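Local coordinates for protein superoxide dismutase [Ni] (Streptomyces coelicolor, PDB 1T6Q) that catalyses the dismutation of superoxide to hydrogen peroxide and oxygen at a nickel centre, working as a hollow, roughly spherical homohexamer, at residues B[19-24]-B[42-47]. The protein carries 1 engineered substitution. Numbering follows the deposited sequence.
Sequences ESVKAV and VIKEQR
Two neighbouring helices of the antiparallel helix bundle, 12-28 and 34-62, meet where Val21 packs on Lys44 and Arg47, and Val24 on Lys44 and Ile43; the aliphatic parts of the two charged residues serve as apolar surface. Val21 and Lys44 sit nearest in backbone terms, CA to CA 5.3 Å. Val21 divides its methyls: CG1 meets Lys44 CG at 4.1 Å, the two side chains crossing at about a right angle, while CG2 rests 3.9 Å from Arg47 CB.

The short segments run at 160° to each other, their axes 9.0 Å apart, an up-and-down pairing within the nickel superoxide dismutase bundle; helix 74-89 covers Val21 through Met85 and Ala88. One turn after Val21, Val24 puts CG1 4.0 Å from Lys44 CB and CG2 4.3 Å from Ile43 CG2, branched residues filling the seam with methyls.

Lysine suits its buried place because its methylenes serve the seam while bends at chi3 (63°) and chi4 (67°) swing NZ away to the carbonyl O of Ser91. Arg47, at the more open edge, also lends its methylenes, CG lying 3.8 Å from Ser20 CB, but its NE forms a salt bridge with Glu17 of helix 12-28, so its charge ties the same two helices. Small Ser20 admits this approach, its hydroxyl hydrogen-bonded to Ile16 O. In the hexamer, Val8 of a second subunit packs on Ser20 and Cys6 of that subunit on Val24.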
ATOM      1  N   GLU B  19       6.633  19.625  -1.839  1.00 42.52           N
ATOM      2  CA  GLU B  19       6.532  20.584  -2.942  1.00 44.46           C
ATOM      3  C   GLU B  19       5.231  20.309  -3.693  1.00 42.96           C
ATOM      4  O   GLU B  19       4.553  21.246  -4.116  1.00 41.00           O
ATOM      5  CB  GLU B  19       7.730  20.472  -3.898  1.00 46.98           C
ATOM      6  CG  GLU B  19       8.939  21.321  -3.487  1.00 53.49           C
ATOM      7  CD  GLU B  19      10.206  21.082  -4.320  1.00 57.39           C
ATOM      8  OE1 GLU B  19      10.211  20.207  -5.225  1.00 59.29           O
ATOM      9  OE2 GLU B  19      11.212  21.781  -4.051  1.00 56.46           O
ATOM     10  N   SER B  20       4.861  19.021  -3.777  1.00 41.38           N
ATOM     11  CA  SER B  20       3.629  18.576  -4.436  1.00 42.62           C
ATOM     12  C   SER B  20       2.400  19.035  -3.651  1.00 40.98           C
ATOM     13  O   SER B  20       1.377  19.371  -4.244  1.00 41.72           O
ATOM     14  CB  SER B  20       3.598  17.052  -4.590  1.00 43.04           C
ATOM     15  OG  SER B  20       4.606  16.590  -5.468  1.00 45.92           O
ATOM     16  N   VAL B  21       2.532  19.071  -2.324  1.00 41.06           N
ATOM     17  CA  VAL B  21       1.470  19.520  -1.415  1.00 42.15           C
ATOM     18  C   VAL B  21       1.220  21.013  -1.628  1.00 41.27           C
ATOM     19  O   VAL B  21       0.073  21.420  -1.808  1.00 39.30           O
ATOM     20  CB  VAL B  21       1.831  19.226   0.073  1.00 41.57           C
ATOM     21  CG1 VAL B  21       0.848  19.905   1.058  1.00 41.52           C
ATOM     22  CG2 VAL B  21       1.810  17.735   0.292  1.00 40.98           C
ATOM     23  N   LYS B  22       2.301  21.798  -1.669  1.00 42.41           N
ATOM     24  CA  LYS B  22       2.217  23.243  -1.886  1.00 42.68           C
ATOM     25  C   LYS B  22       1.693  23.548  -3.295  1.00 42.89           C
ATOM     26  O   LYS B  22       0.851  24.424  -3.453  1.00 43.52           O
ATOM     27  CB  LYS B  22       3.576  23.919  -1.671  1.00 45.10           C
ATOM     28  CG  LYS B  22       3.476  25.430  -1.430  1.00 47.82           C
ATOM     29  CD  LYS B  22       4.766  26.150  -1.763  1.00 50.19           C
ATOM     30  CE  LYS B  22       4.554  27.655  -1.785  1.00 52.64           C
ATOM     31  NZ  LYS B  22       5.742  28.357  -2.344  1.00 54.53           N
ATOM     32  N   ALA B  23       2.131  22.764  -4.286  1.00 41.50           N
ATOM     33  CA  ALA B  23       1.701  22.935  -5.679  1.00 42.66           C
ATOM     34  C   ALA B  23       0.200  22.677  -5.851  1.00 43.11           C
ATOM     35  O   ALA B  23      -0.465  23.372  -6.623  1.00 41.62           O
ATOM     36  CB  ALA B  23       2.506  22.040  -6.608  1.00 40.53           C
ATOM     37  N   VAL B  24      -0.325  21.715  -5.082  1.00 42.82           N
ATOM     38  CA  VAL B  24      -1.747  21.368  -5.098  1.00 43.80           C
ATOM     39  C   VAL B  24      -2.561  22.499  -4.455  1.00 43.77           C
ATOM     40  O   VAL B  24      -3.595  22.891  -4.996  1.00 42.60           O
ATOM     41  CB  VAL B  24      -2.022  19.993  -4.397  1.00 44.37           C
ATOM     42  CG1 VAL B  24      -3.516  19.789  -4.121  1.00 42.96           C
ATOM     43  CG2 VAL B  24      -1.528  18.853  -5.287  1.00 43.84           C
ATOM     44  N   VAL B  42      -7.784  14.808  -2.147  1.00 43.25           N
ATOM     45  CA  VAL B  42      -7.372  13.396  -2.080  1.00 41.35           C
ATOM     46  C   VAL B  42      -5.860  13.274  -2.290  1.00 41.32           C
ATOM     47  O   VAL B  42      -5.177  12.632  -1.489  1.00 40.56           O
ATOM     48  CB  VAL B  42      -8.118  12.531  -3.163  1.00 40.84           C
ATOM     49  CG1 VAL B  42      -7.596  11.082  -3.196  1.00 40.06           C
ATOM     50  CG2 VAL B  42      -9.611  12.527  -2.892  1.00 40.33           C
ATOM     51  N   ILE B  43      -5.355  13.925  -3.342  1.00 40.73           N
ATOM     52  CA  ILE B  43      -3.932  13.894  -3.687  1.00 40.89           C
ATOM     53  C   ILE B  43      -3.068  14.557  -2.614  1.00 40.85           C
ATOM     54  O   ILE B  43      -2.035  14.006  -2.231  1.00 42.62           O
ATOM     55  CB  ILE B  43      -3.680  14.477  -5.119  1.00 40.41           C
ATOM     56  CG1 ILE B  43      -4.304  13.537  -6.159  1.00 39.61           C
ATOM     57  CG2 ILE B  43      -2.174  14.631  -5.410  1.00 40.56           C
ATOM     58  CD1 ILE B  43      -4.541  14.150  -7.524  1.00 41.11           C
ATOM     59  N   LYS B  44      -3.542  15.681  -2.076  1.00 40.32           N
ATOM     60  CA  LYS B  44      -2.835  16.410  -1.020  1.00 41.10           C
ATOM     61  C   LYS B  44      -2.680  15.556   0.249  1.00 41.55           C
ATOM     62  O   LYS B  44      -1.599  15.520   0.839  1.00 39.96           O
ATOM     63  CB  LYS B  44      -3.564  17.721  -0.702  1.00 40.80           C
ATOM     64  CG  LYS B  44      -2.923  18.574   0.406  1.00 41.94           C
ATOM     65  CD  LYS B  44      -3.351  20.029   0.339  1.00 41.11           C
ATOM     66  CE  LYS B  44      -4.842  20.238   0.549  1.00 41.35           C
ATOM     67  NZ  LYS B  44      -5.288  19.913   1.933  1.00 40.82           N
ATOM     68  N   GLU B  45      -3.743  14.827   0.603  1.00 42.08           N
ATOM     69  CA  GLU B  45      -3.777  13.950   1.781  1.00 44.88           C
ATOM     70  C   GLU B  45      -2.741  12.822   1.688  1.00 43.50           C
ATOM     71  O   GLU B  45      -2.028  12.560   2.652  1.00 44.53           O
ATOM     72  CB  GLU B  45      -5.184  13.351   1.949  1.00 46.11           C
ATOM     73  CG  GLU B  45      -5.557  12.884   3.367  1.00 49.42           C
ATOM     74  CD  GLU B  45      -5.902  14.030   4.326  1.00 52.06           C
ATOM     75  OE1 GLU B  45      -6.222  15.155   3.873  1.00 53.62           O
ATOM     76  OE2 GLU B  45      -5.829  13.811   5.551  1.00 52.02           O
ATOM     77  N   GLN B  46      -2.641  12.213   0.504  1.00 43.92           N
ATOM     78  CA  GLN B  46      -1.710  11.112   0.227  1.00 45.10           C
ATOM     79  C   GLN B  46      -0.263  11.596   0.169  1.00 43.42           C
ATOM     80  O   GLN B  46       0.631  10.968   0.742  1.00 42.79           O
ATOM     81  CB  GLN B  46      -2.069  10.421  -1.097  1.00 48.04           C
ATOM     82  CG  GLN B  46      -3.399   9.668  -1.082  1.00 55.50           C
ATOM     83  CD  GLN B  46      -3.900   9.241  -2.472  1.00 60.14           C
ATOM     84  OE1 GLN B  46      -3.507   9.802  -3.501  1.00 62.94           O
ATOM     85  NE2 GLN B  46      -4.795   8.252  -2.495  1.00 60.04           N
ATOM     86  N   ARG B  47      -0.060  12.735  -0.495  1.00 40.58           N
ATOM     87  CA  ARG B  47       1.258  13.352  -0.657  1.00 41.44           C
ATOM     88  C   ARG B  47       1.832  13.875   0.659  1.00 38.89           C
ATOM     89  O   ARG B  47       3.026  13.711   0.932  1.00 36.93           O
ATOM     90  CB  ARG B  47       1.188  14.460  -1.714  1.00 44.37           C
ATOM     91  CG  ARG B  47       1.677  14.069  -3.108  1.00 50.91           C
ATOM     92  CD  ARG B  47       1.139  12.743  -3.623  1.00 55.85           C
ATOM     93  NE  ARG B  47       2.219  11.951  -4.206  1.00 60.53           N
ATOM     94  CZ  ARG B  47       2.245  10.622  -4.263  1.00 64.14           C
ATOM     95  NH1 ARG B  47       1.240   9.899  -3.774  1.00 64.76           N
ATOM     96  NH2 ARG B  47       3.300  10.009  -4.791  1.00 66.11           N
TER